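PDB 5LP5: penicillin-binding protein 2 (Pbp2) from Helicobacter pylori, which probably cross-links peptidoglycan as a penicillin-binding transpeptidase during synthesis of the cell wall that gives the bacterium its shape. Local coordinates for residues V256-G268 and A457-L469. Sequence-based numbering, arbitrary orientation.
Sequences VMDAENGELLVAG and ATPHFAINNKQPL
In the penicilloyl serine transferase fold of the transpeptidase domain, shared with the beta-lactamases, the turn joining the first two strands of the antiparallel sheet, 252-258 and 264-270, meets the loop 457-469 between helices 441-453 and 475-493, and one beta bridge, E263 with H460, ties them. H460 N donates to G262 O (2.8 Å) and L264 N to H460 O (3.0 Å), the latter nearly straight on to the carbonyl. G262 suits its place because the spot a side chain would take is filled by T458 O, which receives a CA-H...O contact from G262 CA (3.4 Å), and because its phi is positive (98°), where a side chain would also crowd the carbonyl O of N261. The turn is shaped from within by two Asx turns: D258 OD1 accepts from E260 N, and N261 OD1 from E263 N.

The H460 imidazole turns back toward T458 of its own segment and lies against N261 and E263. With chi1 at 59°, CG sits between the backbone N and carbonyl carbon, a position that lets ND1 reach T458 O (2.9 Å) with the acceptor in the ring plane. N261 O lies at the ring edge beside CE1, while E263 CA covers one face near its rim. E263 turns its carboxylate toward R59, a salt-bridge partner from the chain's N-terminal part, as its OE2 brushes I463 CG2.

Apolar groups fill the side near helix 441-453, where L445 touches both M257 and L264. The unbranched M257 runs out extended, CG anti to its N (chi1 -178°), which lays SD against P459 CG; the bend at chi3 then turns CE onto A457 CB. L264 splits its branches: CD2 meets P459 CB, and CD1 stands over the F461 face in a CH-pi contact, 3.6 Å from the centroid. The small A267 fits at that ring's edge, its CB 3.5 Å from F461 CZ.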
# COMPACT_ATOMS: atom_id res chain seq x y z
N VAL A 256 9.42 0.87 -27.61
CA VAL A 256 8.39 0.44 -28.54
C VAL A 256 7.25 1.43 -28.42
O VAL A 256 6.89 1.81 -27.30
CB VAL A 256 7.87 -0.97 -28.22
CG1 VAL A 256 6.71 -1.32 -29.12
CG2 VAL A 256 8.98 -1.99 -28.38
N MET A 257 6.68 1.83 -29.55
CA MET A 257 5.62 2.82 -29.52
C MET A 257 4.53 2.62 -30.56
O MET A 257 4.79 2.49 -31.74
CB MET A 257 6.19 4.21 -29.70
CG MET A 257 5.14 5.30 -29.64
SD MET A 257 5.76 6.98 -29.87
CE MET A 257 6.29 6.96 -31.57
N ASP A 258 3.29 2.65 -30.10
CA ASP A 258 2.13 2.72 -30.98
C ASP A 258 2.19 4.05 -31.74
O ASP A 258 1.93 5.11 -31.17
CB ASP A 258 0.86 2.64 -30.13
CG ASP A 258 -0.41 2.55 -30.96
OD1 ASP A 258 -0.43 3.12 -32.07
OD2 ASP A 258 -1.40 1.92 -30.48
N ALA A 259 2.52 3.98 -33.03
CA ALA A 259 2.79 5.18 -33.83
C ALA A 259 1.55 5.98 -34.25
O ALA A 259 1.67 7.04 -34.90
CB ALA A 259 3.60 4.79 -35.07
N GLU A 260 0.36 5.49 -33.87
CA GLU A 260 -0.91 6.17 -34.18
C GLU A 260 -1.43 7.07 -33.06
O GLU A 260 -2.23 7.97 -33.32
CB GLU A 260 -2.00 5.15 -34.51
CG GLU A 260 -1.75 4.37 -35.79
CD GLU A 260 -2.75 3.26 -36.03
OE1 GLU A 260 -3.00 2.47 -35.08
OE2 GLU A 260 -3.27 3.18 -37.16
N ASN A 261 -1.00 6.81 -31.81
CA ASN A 261 -1.41 7.63 -30.66
C ASN A 261 -0.30 7.99 -29.65
O ASN A 261 -0.51 8.84 -28.79
CB ASN A 261 -2.54 6.94 -29.90
CG ASN A 261 -2.14 5.59 -29.33
OD1 ASN A 261 -0.98 5.34 -29.04
ND2 ASN A 261 -3.12 4.73 -29.15
N GLY A 262 0.84 7.31 -29.73
CA GLY A 262 2.00 7.67 -28.91
C GLY A 262 2.20 6.87 -27.65
O GLY A 262 3.00 7.23 -26.80
N GLU A 263 1.46 5.77 -27.50
CA GLU A 263 1.58 4.94 -26.32
C GLU A 263 2.92 4.20 -26.34
O GLU A 263 3.32 3.62 -27.35
CB GLU A 263 0.41 3.96 -26.22
CG GLU A 263 -0.89 4.59 -25.73
CD GLU A 263 -2.04 3.60 -25.55
OE1 GLU A 263 -1.93 2.44 -26.02
OE2 GLU A 263 -3.05 3.99 -24.91
N LEU A 264 3.63 4.25 -25.21
CA LEU A 264 4.86 3.50 -25.04
C LEU A 264 4.57 2.13 -24.41
O LEU A 264 4.06 2.03 -23.29
CB LEU A 264 5.85 4.29 -24.19
CG LEU A 264 6.27 5.61 -24.83
CD1 LEU A 264 7.00 6.47 -23.83
CD2 LEU A 264 7.13 5.39 -26.07
N LEU A 265 4.86 1.08 -25.15
CA LEU A 265 4.69 -0.26 -24.67
C LEU A 265 5.97 -0.74 -23.99
O LEU A 265 5.92 -1.54 -23.08
CB LEU A 265 4.31 -1.20 -25.82
CG LEU A 265 3.05 -0.86 -26.64
CD1 LEU A 265 2.84 -1.82 -27.81
CD2 LEU A 265 1.81 -0.86 -25.77
N VAL A 266 7.12 -0.26 -24.45
CA VAL A 266 8.39 -0.50 -23.78
C VAL A 266 9.15 0.82 -23.62
O VAL A 266 9.02 1.73 -24.42
CB VAL A 266 9.26 -1.46 -24.60
CG1 VAL A 266 10.59 -1.71 -23.91
CG2 VAL A 266 8.52 -2.78 -24.80
N ALA A 267 9.93 0.89 -22.55
CA ALA A 267 10.89 1.97 -22.28
C ALA A 267 11.93 1.44 -21.29
O ALA A 267 11.78 1.52 -20.06
CB ALA A 267 10.19 3.19 -21.74
N GLY A 268 12.98 0.85 -21.84
CA GLY A 268 14.05 0.34 -21.02
C GLY A 268 15.25 1.25 -21.01
O GLY A 268 15.60 1.82 -22.03
N ALA A 457 3.74 11.42 -33.36
CA ALA A 457 3.16 10.97 -32.11
C ALA A 457 3.88 11.62 -30.94
O ALA A 457 5.10 11.72 -30.94
CB ALA A 457 3.28 9.46 -32.01
N THR A 458 3.12 12.06 -29.95
CA THR A 458 3.69 12.42 -28.65
C THR A 458 3.78 11.15 -27.79
O THR A 458 2.72 10.65 -27.36
CB THR A 458 2.81 13.45 -27.92
OG1 THR A 458 2.78 14.66 -28.68
CG2 THR A 458 3.33 13.75 -26.55
N PRO A 459 5.02 10.63 -27.54
CA PRO A 459 5.14 9.44 -26.69
C PRO A 459 4.65 9.72 -25.31
O PRO A 459 4.85 10.83 -24.82
CB PRO A 459 6.65 9.16 -26.67
CG PRO A 459 7.19 9.87 -27.86
CD PRO A 459 6.34 11.10 -28.00
N HIS A 460 3.98 8.77 -24.68
CA HIS A 460 3.48 8.96 -23.33
C HIS A 460 3.28 7.62 -22.70
O HIS A 460 3.30 6.62 -23.39
CB HIS A 460 2.19 9.81 -23.30
CG HIS A 460 1.06 9.23 -24.09
ND1 HIS A 460 0.97 9.35 -25.46
CD2 HIS A 460 -0.04 8.55 -23.69
CE1 HIS A 460 -0.14 8.75 -25.87
NE2 HIS A 460 -0.77 8.26 -24.82
N PHE A 461 3.14 7.61 -21.38
CA PHE A 461 2.98 6.38 -20.60
C PHE A 461 1.56 6.25 -20.04
O PHE A 461 1.03 5.15 -19.93
CB PHE A 461 3.97 6.35 -19.45
CG PHE A 461 5.39 6.14 -19.88
CD1 PHE A 461 5.87 4.88 -20.16
CD2 PHE A 461 6.25 7.22 -20.01
CE1 PHE A 461 7.18 4.68 -20.54
CE2 PHE A 461 7.56 7.04 -20.39
CZ PHE A 461 8.02 5.77 -20.66
N ALA A 462 0.94 7.37 -19.66
CA ALA A 462 -0.38 7.33 -19.07
C ALA A 462 -1.48 7.13 -20.12
O ALA A 462 -1.74 8.01 -20.94
CB ALA A 462 -0.62 8.62 -18.29
N ILE A 463 -2.14 5.97 -20.09
CA ILE A 463 -3.15 5.65 -21.10
C ILE A 463 -4.22 6.71 -21.18
O ILE A 463 -4.67 7.04 -22.26
CB ILE A 463 -3.78 4.26 -20.89
CG1 ILE A 463 -2.76 3.18 -21.26
CG2 ILE A 463 -5.03 4.09 -21.76
CD1 ILE A 463 -3.23 1.75 -21.08
N ASN A 464 -4.61 7.26 -20.04
CA ASN A 464 -5.63 8.32 -19.99
C ASN A 464 -5.06 9.71 -20.33
O ASN A 464 -5.67 10.73 -20.02
CB ASN A 464 -6.39 8.32 -18.64
CG ASN A 464 -5.46 8.32 -17.42
OD1 ASN A 464 -4.25 8.09 -17.53
ND2 ASN A 464 -6.04 8.50 -16.24
N ASN A 465 -3.90 9.75 -20.98
CA ASN A 465 -3.32 10.99 -21.52
C ASN A 465 -3.56 11.10 -23.03
O ASN A 465 -2.66 10.82 -23.82
CB ASN A 465 -1.82 11.01 -21.25
CG ASN A 465 -1.25 12.40 -21.05
OD1 ASN A 465 -1.89 13.43 -21.28
ND2 ASN A 465 -0.01 12.43 -20.60
N LYS A 466 -4.77 11.50 -23.43
CA LYS A 466 -5.15 11.65 -24.84
C LYS A 466 -4.27 12.71 -25.52
O LYS A 466 -4.53 13.91 -25.44
CB LYS A 466 -6.62 12.06 -24.97
CG LYS A 466 -7.08 12.44 -26.39
CD LYS A 466 -8.32 13.34 -26.35
CE LYS A 466 -8.87 13.64 -27.74
NZ LYS A 466 -10.15 14.40 -27.63
N GLN A 467 -3.23 12.24 -26.18
CA GLN A 467 -2.29 13.13 -26.84
C GLN A 467 -2.58 13.14 -28.33
O GLN A 467 -2.24 12.18 -29.03
CB GLN A 467 -0.86 12.64 -26.59
CG GLN A 467 -0.30 12.94 -25.21
CD GLN A 467 -0.46 14.41 -24.86
OE1 GLN A 467 -1.31 14.77 -24.06
NE2 GLN A 467 0.32 15.28 -25.50
N PRO A 468 -3.22 14.21 -28.84
CA PRO A 468 -3.49 14.25 -30.27
C PRO A 468 -2.21 14.22 -31.09
O PRO A 468 -1.18 14.71 -30.65
CB PRO A 468 -4.25 15.56 -30.48
CG PRO A 468 -4.01 16.36 -29.26
CD PRO A 468 -3.76 15.39 -28.15
N LEU A 469 -2.29 13.61 -32.27
CA LEU A 469 -1.18 13.59 -33.20
C LEU A 469 -0.93 15.00 -33.69
O LEU A 469 -1.82 15.83 -33.69
CB LEU A 469 -1.48 12.68 -34.38
CG LEU A 469 -1.57 11.19 -34.09
CD1 LEU A 469 -1.94 10.45 -35.36
CD2 LEU A 469 -0.24 10.69 -33.53
O HOH W 1 0.39 11.43 -29.55